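Local coordinates for C. albicans actin interacting protein Aip5 (Candida albicans SC5314, PDB 6M4C) that interacts with actin and probably promotes actin filament nucleation as part of the polarisome complex that supports filamentous growth, at residues A[12-17]-A[29-34]; A[36-41]-A[84-89]; A[62-67]-A[73-78]. All coordinates share one frame; numbering follows the deposited sequence.

Contact 1 of 3, residues A[12-17]-A[29-34]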
loop_
_atom_site.group_PDB
_atom_site.type_symbol
_atom_site.label_atom_id
_atom_site.label_comp_id
_atom_site.label_asym_id
_atom_site.label_seq_id
_atom_site.Cartn_x
_atom_site.Cartn_y
_atom_site.Cartn_z
ATOM N N VAL A 12 1.645 -3.114 -10.811
ATOM C CA VAL A 12 2.695 -2.131 -10.590
ATOM C C VAL A 12 2.712 -1.711 -9.120
ATOM O O VAL A 12 1.679 -1.431 -8.537
ATOM C CB VAL A 12 2.567 -0.930 -11.540
ATOM C CG1 VAL A 12 3.568 0.155 -11.172
ATOM C CG2 VAL A 12 2.679 -1.335 -13.012
ATOM N N TYR A 13 3.894 -1.701 -8.504
ATOM C CA TYR A 13 3.973 -1.375 -7.094
ATOM C C TYR A 13 4.964 -0.248 -6.929
ATOM O O TYR A 13 5.946 -0.186 -7.669
ATOM C CB TYR A 13 4.517 -2.529 -6.253
ATOM C CG TYR A 13 3.744 -3.815 -6.370
ATOM C CD1 TYR A 13 2.497 -3.958 -5.796
ATOM C CD2 TYR A 13 4.254 -4.888 -7.076
ATOM C CE1 TYR A 13 1.779 -5.136 -5.913
ATOM C CE2 TYR A 13 3.540 -6.066 -7.217
ATOM C CZ TYR A 13 2.299 -6.195 -6.630
ATOM O OH TYR A 13 1.593 -7.355 -6.784
ATOM N N ILE A 14 4.651 0.632 -5.974
ATOM C CA ILE A 14 5.644 1.471 -5.338
ATOM C C ILE A 14 6.131 0.776 -4.070
ATOM O O ILE A 14 5.366 0.574 -3.124
ATOM C CB ILE A 14 5.082 2.860 -5.040
ATOM C CG1 ILE A 14 4.726 3.573 -6.342
ATOM C CG2 ILE A 14 6.094 3.648 -4.242
ATOM C CD1 ILE A 14 4.495 5.049 -6.194
ATOM N N PHE A 15 7.420 0.401 -4.080
ATOM C CA PHE A 15 8.079 -0.128 -2.902
ATOM C C PHE A 15 8.497 1.071 -2.066
ATOM O O PHE A 15 8.964 2.068 -2.621
ATOM C CB PHE A 15 9.238 -1.042 -3.303
ATOM C CG PHE A 15 8.858 -2.467 -3.631
ATOM C CD1 PHE A 15 7.629 -2.782 -4.199
ATOM C CD2 PHE A 15 9.724 -3.507 -3.348
ATOM C CE1 PHE A 15 7.297 -4.095 -4.516
ATOM C CE2 PHE A 15 9.386 -4.822 -3.656
ATOM C CZ PHE A 15 8.180 -5.120 -4.246
ATOM N N THR A 16 8.257 0.994 -0.752
ATOM C CA THR A 16 8.555 2.119 0.122
ATOM C C THR A 16 8.603 1.675 1.585
ATOM O O THR A 16 8.419 0.491 1.898
ATOM C CB THR A 16 7.563 3.269 -0.079
ATOM O OG1 THR A 16 8.136 4.378 0.610
ATOM C CG2 THR A 16 6.186 2.982 0.482
ATOM N N SER A 17 8.865 2.650 2.470
ATOM C CA SER A 17 8.815 2.401 3.902
ATOM C C SER A 17 8.162 3.568 4.635
ATOM O O SER A 17 8.693 4.671 4.635
ATOM C CB SER A 17 10.185 2.109 4.450
ATOM O OG SER A 17 10.129 1.821 5.838
ATOM N N ASN A 29 5.270 10.458 -2.484
ATOM C CA ASN A 29 4.156 11.181 -3.068
ATOM C C ASN A 29 4.472 11.558 -4.508
ATOM O O ASN A 29 3.672 11.293 -5.406
ATOM C CB ASN A 29 3.713 12.351 -2.206
ATOM C CG ASN A 29 3.078 11.862 -0.927
ATOM O OD1 ASN A 29 2.288 10.923 -0.930
ATOM N ND2 ASN A 29 3.437 12.484 0.176
ATOM N N ASN A 30 5.671 12.122 -4.695
ATOM C CA ASN A 30 6.215 12.561 -5.968
ATOM C C ASN A 30 6.188 11.430 -6.983
ATOM O O ASN A 30 5.810 11.626 -8.138
ATOM C CB ASN A 30 7.654 13.025 -5.797
ATOM C CG ASN A 30 7.741 14.297 -4.987
ATOM O OD1 ASN A 30 6.741 14.991 -4.803
ATOM N ND2 ASN A 30 8.931 14.611 -4.501
ATOM N N LEU A 31 6.588 10.243 -6.533
ATOM C CA LEU A 31 6.575 9.075 -7.400
ATOM C C LEU A 31 5.143 8.679 -7.789
ATOM O O LEU A 31 4.903 8.249 -8.921
ATOM C CB LEU A 31 7.338 7.944 -6.699
ATOM C CG LEU A 31 7.741 6.758 -7.567
ATOM C CD1 LEU A 31 8.697 7.173 -8.675
ATOM C CD2 LEU A 31 8.396 5.699 -6.698
ATOM N N ALA A 32 4.190 8.818 -6.853
ATOM C CA ALA A 32 2.813 8.450 -7.132
ATOM C C ALA A 32 2.222 9.441 -8.130
ATOM O O ALA A 32 1.458 9.057 -9.015
ATOM C CB ALA A 32 2.013 8.408 -5.863
ATOM N N ALA A 33 2.596 10.717 -7.975
ATOM C CA ALA A 33 2.103 11.781 -8.838
ATOM C C ALA A 33 2.500 11.489 -10.286
ATOM O O ALA A 33 1.683 11.584 -11.200
ATOM C CB ALA A 33 2.658 13.094 -8.358
ATOM N N ILE A 34 3.762 11.093 -10.486
ATOM C CA ILE A 34 4.202 10.722 -11.815
ATOM C C ILE A 34 3.382 9.537 -12.318
ATOM O O ILE A 34 3.065 9.469 -13.500
ATOM C CB ILE A 34 5.690 10.352 -11.819
ATOM C CG1 ILE A 34 6.599 11.542 -11.514
ATOM C CG2 ILE A 34 6.030 9.683 -13.145
ATOM C CD1 ILE A 34 8.071 11.224 -11.620
#

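Contact 2 of 3, residues A[36-41]-A[84-89]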
loop_
_atom_site.group_PDB
_atom_site.type_symbol
_atom_site.label_atom_id
_atom_site.label_comp_id
_atom_site.label_asym_id
_atom_site.label_seq_id
_atom_site.Cartn_x
_atom_site.Cartn_y
_atom_site.Cartn_z
ATOM N N GLN A 36 0.459 8.525 -11.556
ATOM C CA GLN A 36 -0.956 8.827 -11.667
ATOM C C GLN A 36 -1.123 9.768 -12.850
ATOM O O GLN A 36 -1.988 9.548 -13.687
ATOM C CB GLN A 36 -1.498 9.367 -10.345
ATOM C CG GLN A 36 -2.981 9.688 -10.372
ATOM C CD GLN A 36 -3.383 10.485 -9.154
ATOM O OE1 GLN A 36 -2.662 10.549 -8.159
ATOM N NE2 GLN A 36 -4.542 11.120 -9.230
ATOM N N GLY A 37 -0.208 10.737 -12.953
ATOM C CA GLY A 37 -0.023 11.561 -14.141
ATOM C C GLY A 37 0.104 10.823 -15.484
ATOM O O GLY A 37 -0.080 11.430 -16.537
ATOM N N ASN A 38 0.404 9.522 -15.466
ATOM C CA ASN A 38 0.764 8.816 -16.677
ATOM C C ASN A 38 -0.198 7.664 -16.892
ATOM O O ASN A 38 0.088 6.760 -17.685
ATOM C CB ASN A 38 2.162 8.209 -16.598
ATOM C CG ASN A 38 3.253 9.130 -17.100
ATOM O OD1 ASN A 38 3.701 9.023 -18.250
ATOM N ND2 ASN A 38 3.701 10.020 -16.228
ATOM N N GLY A 39 -1.310 7.700 -16.152
ATOM C CA GLY A 39 -2.344 6.695 -16.328
ATOM C C GLY A 39 -2.021 5.344 -15.686
ATOM O O GLY A 39 -2.691 4.346 -15.976
ATOM N N ILE A 40 -1.027 5.304 -14.782
ATOM C CA ILE A 40 -0.513 4.008 -14.363
ATOM C C ILE A 40 -1.074 3.731 -12.976
ATOM O O ILE A 40 -0.807 4.496 -12.059
ATOM C CB ILE A 40 1.042 3.943 -14.455
ATOM C CG1 ILE A 40 1.538 4.021 -15.901
ATOM C CG2 ILE A 40 1.629 2.702 -13.787
ATOM C CD1 ILE A 40 2.993 4.377 -15.978
ATOM N N LYS A 41 -1.904 2.687 -12.851
ATOM C CA LYS A 41 -2.446 2.310 -11.546
ATOM C C LYS A 41 -1.330 1.625 -10.752
ATOM O O LYS A 41 -0.429 1.052 -11.353
ATOM C CB LYS A 41 -3.769 1.521 -11.672
ATOM N N ASP A 84 14.104 10.276 -13.790
ATOM C CA ASP A 84 14.885 10.380 -15.020
ATOM C C ASP A 84 14.027 9.920 -16.204
ATOM O O ASP A 84 13.665 10.744 -17.039
ATOM C CB ASP A 84 16.307 9.799 -14.893
ATOM C CG ASP A 84 17.210 10.517 -13.883
ATOM O OD1 ASP A 84 16.813 11.619 -13.406
ATOM O OD2 ASP A 84 18.309 9.969 -13.563
ATOM N N ALA A 85 13.644 8.634 -16.230
ATOM C CA ALA A 85 12.846 8.048 -17.303
ATOM C C ALA A 85 11.693 8.971 -17.716
ATOM O O ALA A 85 11.405 9.130 -18.904
ATOM C CB ALA A 85 12.341 6.684 -16.883
ATOM N N ASN A 86 11.031 9.593 -16.729
ATOM C CA ASN A 86 9.845 10.390 -16.989
ATOM C C ASN A 86 10.202 11.643 -17.784
ATOM O O ASN A 86 9.484 12.002 -18.716
ATOM C CB ASN A 86 9.112 10.751 -15.700
ATOM C CG ASN A 86 7.817 11.489 -15.948
ATOM O OD1 ASN A 86 6.930 10.984 -16.633
ATOM N ND2 ASN A 86 7.702 12.672 -15.369
ATOM N N GLU A 87 11.313 12.297 -17.408
ATOM C CA GLU A 87 11.725 13.539 -18.044
ATOM C C GLU A 87 12.190 13.246 -19.469
ATOM O O GLU A 87 11.870 13.994 -20.392
ATOM C CB GLU A 87 12.762 14.279 -17.203
ATOM C CG GLU A 87 12.163 15.343 -16.289
ATOM C CD GLU A 87 11.742 14.861 -14.910
ATOM O OE1 GLU A 87 12.542 14.989 -13.954
ATOM O OE2 GLU A 87 10.617 14.358 -14.791
ATOM N N GLU A 88 12.883 12.116 -19.650
ATOM C CA GLU A 88 13.328 11.669 -20.965
ATOM C C GLU A 88 12.201 10.960 -21.739
ATOM O O GLU A 88 12.456 10.343 -22.775
ATOM C CB GLU A 88 14.645 10.883 -20.843
ATOM C CG GLU A 88 14.498 9.501 -20.225
ATOM C CD GLU A 88 15.786 8.711 -20.066
ATOM O OE1 GLU A 88 16.865 9.297 -20.323
ATOM O OE2 GLU A 88 15.709 7.507 -19.687
ATOM N N TYR A 89 10.953 11.066 -21.247
ATOM C CA TYR A 89 9.784 10.503 -21.909
ATOM C C TYR A 89 10.019 9.036 -22.260
ATOM O O TYR A 89 9.770 8.622 -23.391
ATOM C CB TYR A 89 9.394 11.295 -23.166
ATOM C CG TYR A 89 8.934 12.709 -22.909
ATOM C CD1 TYR A 89 7.833 12.984 -22.110
ATOM C CD2 TYR A 89 9.558 13.790 -23.512
ATOM C CE1 TYR A 89 7.364 14.278 -21.918
ATOM C CE2 TYR A 89 9.120 15.095 -23.316
ATOM C CZ TYR A 89 8.022 15.346 -22.509
ATOM O OH TYR A 89 7.615 16.637 -22.305
#

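Contact 3 of 3, residues A[62-67]-A[73-78]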
loop_
_atom_site.group_PDB
_atom_site.type_symbol
_atom_site.label_atom_id
_atom_site.label_comp_id
_atom_site.label_asym_id
_atom_site.label_seq_id
_atom_site.Cartn_x
_atom_site.Cartn_y
_atom_site.Cartn_z
ATOM N N ASN A 62 20.065 -2.996 -6.171
ATOM C CA ASN A 62 21.460 -2.706 -5.860
ATOM C C ASN A 62 21.530 -1.662 -4.748
ATOM O O ASN A 62 22.147 -0.609 -4.939
ATOM C CB ASN A 62 22.257 -2.318 -7.108
ATOM C CG ASN A 62 22.475 -3.508 -8.020
ATOM O OD1 ASN A 62 21.762 -4.516 -7.942
ATOM N ND2 ASN A 62 23.474 -3.407 -8.881
ATOM N N GLY A 63 20.857 -1.988 -3.623
ATOM C CA GLY A 63 20.613 -1.118 -2.483
ATOM C C GLY A 63 20.603 0.364 -2.865
ATOM O O GLY A 63 21.311 1.162 -2.248
ATOM N N LYS A 64 19.808 0.732 -3.885
ATOM C CA LYS A 64 19.531 2.146 -4.103
ATOM C C LYS A 64 18.428 2.585 -3.143
ATOM O O LYS A 64 17.680 1.744 -2.649
ATOM C CB LYS A 64 19.230 2.484 -5.568
ATOM C CG LYS A 64 20.463 2.622 -6.453
ATOM C CD LYS A 64 20.197 2.637 -7.947
ATOM C CE LYS A 64 19.321 1.490 -8.406
ATOM N NZ LYS A 64 20.057 0.334 -8.965
ATOM N N THR A 65 18.321 3.908 -2.942
ATOM C CA THR A 65 17.642 4.563 -1.832
ATOM C C THR A 65 16.162 4.855 -2.096
ATOM O O THR A 65 15.725 4.887 -3.246
ATOM C CB THR A 65 18.341 5.894 -1.534
ATOM O OG1 THR A 65 17.885 6.408 -0.286
ATOM C CG2 THR A 65 18.145 6.941 -2.606
ATOM N N LEU A 66 15.428 5.137 -1.001
ATOM C CA LEU A 66 14.071 5.688 -0.940
ATOM C C LEU A 66 13.095 4.786 -1.689
ATOM O O LEU A 66 13.378 3.580 -1.782
ATOM C CB LEU A 66 14.045 7.148 -1.417
ATOM N N PRO A 67 11.930 5.319 -2.178
ATOM C CA PRO A 67 10.919 4.495 -2.847
ATOM C C PRO A 67 11.343 4.115 -4.260
ATOM O O PRO A 67 12.216 4.735 -4.862
ATOM C CB PRO A 67 9.655 5.377 -2.897
ATOM C CG PRO A 67 10.192 6.795 -2.888
ATOM C CD PRO A 67 11.461 6.717 -2.050
ATOM N N ASP A 73 7.205 -9.009 -10.201
ATOM C CA ASP A 73 8.328 -9.472 -9.414
ATOM C C ASP A 73 9.572 -8.645 -9.722
ATOM O O ASP A 73 10.523 -8.711 -8.943
ATOM C CB ASP A 73 8.509 -10.987 -9.537
ATOM N N ASP A 74 9.523 -7.807 -10.776
ATOM C CA ASP A 74 10.709 -7.276 -11.449
ATOM C C ASP A 74 10.955 -5.786 -11.182
ATOM O O ASP A 74 10.381 -4.932 -11.848
ATOM C CB ASP A 74 10.628 -7.473 -12.972
ATOM C CG ASP A 74 10.467 -8.908 -13.445
ATOM O OD1 ASP A 74 11.509 -9.560 -13.721
ATOM O OD2 ASP A 74 9.309 -9.358 -13.550
ATOM N N TYR A 75 11.881 -5.455 -10.276
ATOM C CA TYR A 75 12.406 -4.095 -10.142
ATOM C C TYR A 75 12.480 -3.389 -11.503
ATOM O O TYR A 75 12.675 -4.031 -12.540
ATOM C CB TYR A 75 13.788 -4.131 -9.486
ATOM C CG TYR A 75 14.443 -2.792 -9.290
ATOM C CD1 TYR A 75 15.162 -2.184 -10.311
ATOM C CD2 TYR A 75 14.335 -2.121 -8.079
ATOM C CE1 TYR A 75 15.789 -0.960 -10.116
ATOM C CE2 TYR A 75 14.950 -0.896 -7.869
ATOM C CZ TYR A 75 15.686 -0.313 -8.890
ATOM O OH TYR A 75 16.243 0.925 -8.690
ATOM N N ILE A 76 12.343 -2.055 -11.479
ATOM C CA ILE A 76 12.206 -1.227 -12.670
ATOM C C ILE A 76 13.107 -0.032 -12.452
ATOM O O ILE A 76 14.016 0.266 -13.230
ATOM C CB ILE A 76 10.746 -0.748 -12.841
ATOM C CG1 ILE A 76 9.778 -1.894 -13.122
ATOM C CG2 ILE A 76 10.574 0.402 -13.824
ATOM C CD1 ILE A 76 9.989 -2.571 -14.443
ATOM N N GLY A 77 12.831 0.650 -11.353
ATOM C CA GLY A 77 13.521 1.901 -11.131
ATOM C C GLY A 77 13.194 2.410 -9.745
ATOM O O GLY A 77 12.304 1.895 -9.083
ATOM N N ASN A 78 13.945 3.399 -9.310
ATOM C CA ASN A 78 13.725 3.922 -7.984
ATOM C C ASN A 78 13.359 5.381 -8.209
ATOM O O ASN A 78 13.334 5.839 -9.349
ATOM C CB ASN A 78 14.960 3.705 -7.102
ATOM C CG ASN A 78 15.943 4.856 -7.192
ATOM O OD1 ASN A 78 16.303 5.309 -8.281
ATOM N ND2 ASN A 78 16.338 5.379 -6.048
#

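Contact 1 of 3, residues A[12-17]-A[29-34]
Ile14 and Leu31 meet in the core, where strand 12-16 packs against the C-terminal half of helix 22-36. Ile14 buries the most surface here, and both of its branches are used. An extended second torsion (chi2 -165°) carries Ile14 CD1 out to the helix, where it comes within 3.8 Å of Ala32 N and 3.9 Å of Leu31 CG. The other branch, Ile14 CG2, lies 3.9 Å from Leu31 CD2. The two side chains run past each other in opposite directions, flank against flank. Leu31 has CG anti to the backbone N (chi1 -165°), which lays its isobutyl group along the isoleucine. Ala32 meets the same methyl from a second direction, its CB 4.2 Å from Ile14 CD1, and its short side chain lets the helix backbone itself be touched. Ile14 and Ala32 both also pack on Phe42 and Tyr44, while Leu31 reaches Val69 of the adjoining strand. This is the first strand-helix pair of a beta-alpha-beta unit that ends in the parallel strand 43-46, consistent with a thioredoxin-like fold. Between these two segments cohesion rests on hydrophobic packing, with no polar direction to fix it; nearby, Thr16 OG1 and Ser28 OG supply a hydrogen bond.

Contact 2 of 3, residues A[36-41]-A[84-89]
Asn38 and Asn86 face each other across two chain reversals, their CA atoms 9.2 Å apart, so side chains must span the gap. Each reversal is a Schellman motif: Gly39, at positive phi and last in a type I turn from Gln36, ends helix 22-36, and Tyr89, also at positive phi, finishes helix 79-87. Both asparagines project from these ends toward one another. Asn86 sets CG anti to its own backbone N (chi1 -176°), which extends the amide across the gap. Its OD1 accepts a weak, bent bond from Asn38 ND2, 3.4 Å long with an N-H...O angle of 145°. The amide planes stand 74° apart, so the groups do not stack. Asn38 ND2 has a stronger partner in Ile34 O, in the last turn of helix 22-36, the helix that precedes it. The other end of the same amide, Asn86 ND2, makes an equally weak bond to Glu87 OE2, 3.4 Å away. Leu91 of helix 91-96 touches both asparagines and gives the pair an apolar neighbour. The contact is thus a small polar link at the surface between two helix ends, and its long, bent bond probably contributes little strength by itself.

Contact 3 of 3, residues A[62-67]-A[73-78]
Asn78, the N-cap of helix 79-87, ties, through Thr65 O, the end of a beta hairpin to the loop that leads into strand 68-71. Its ND2 donates to Thr65 O over 2.9 Å, with an N-H...O angle of 157°; the carbonyl oxygen lies almost in the asparagine amide plane, and the donor comes in the carbonyl plane. A chi1 of 89° puts CG between the backbone N and the carbonyl carbon, turning the amide so that OD1 can cap the helix at Glu81 N while ND2 holds the loop. One side chain thus grips two elements. One residue before Thr65, Lys64 crosses Tyr75 at about a right angle, bringing Lys64 CE beside Tyr75 OH. That hydroxyl is hydrogen-bonded to Glu81 OE2, with which Lys64 NZ makes a long, weak ion pair. Pro67 adds a backbone approach, its O 3.6 Å from Asn78 CA. Around the contact, strand 74-78 carries a classic beta bulge at Ile76 and Gly77 opposite Val69. Trp57 of helix 51-60 meets the Tyr75 ring, Trp79 of helix 79-87 touches Thr65, Leu66 and Pro67, and Pro67 also packs against helix 22-36.

Overall arrangement
Contact 1 is the buried one, joined by apolar side chains, setting helix 22-36 on the inner strand 12-16. Contact 3 reaches the same sheet at its outer strand 74-78 with a mixture of packing and one good hydrogen bond; the two join where Pro67 CB lies 4.0 Å from Leu31 CD2. Contact 2 lies at the surface and relies on weak amide bonding, yet it is built on the end of the helix that contact 1 uses, and Ile34 CG2 packs 3.8 Å from Asn86 CG. Contacts 2 and 3 do not touch, but they take opposite ends of helix 79-87: its N-cap in contact 3, its C-terminal Schellman turn in contact 2.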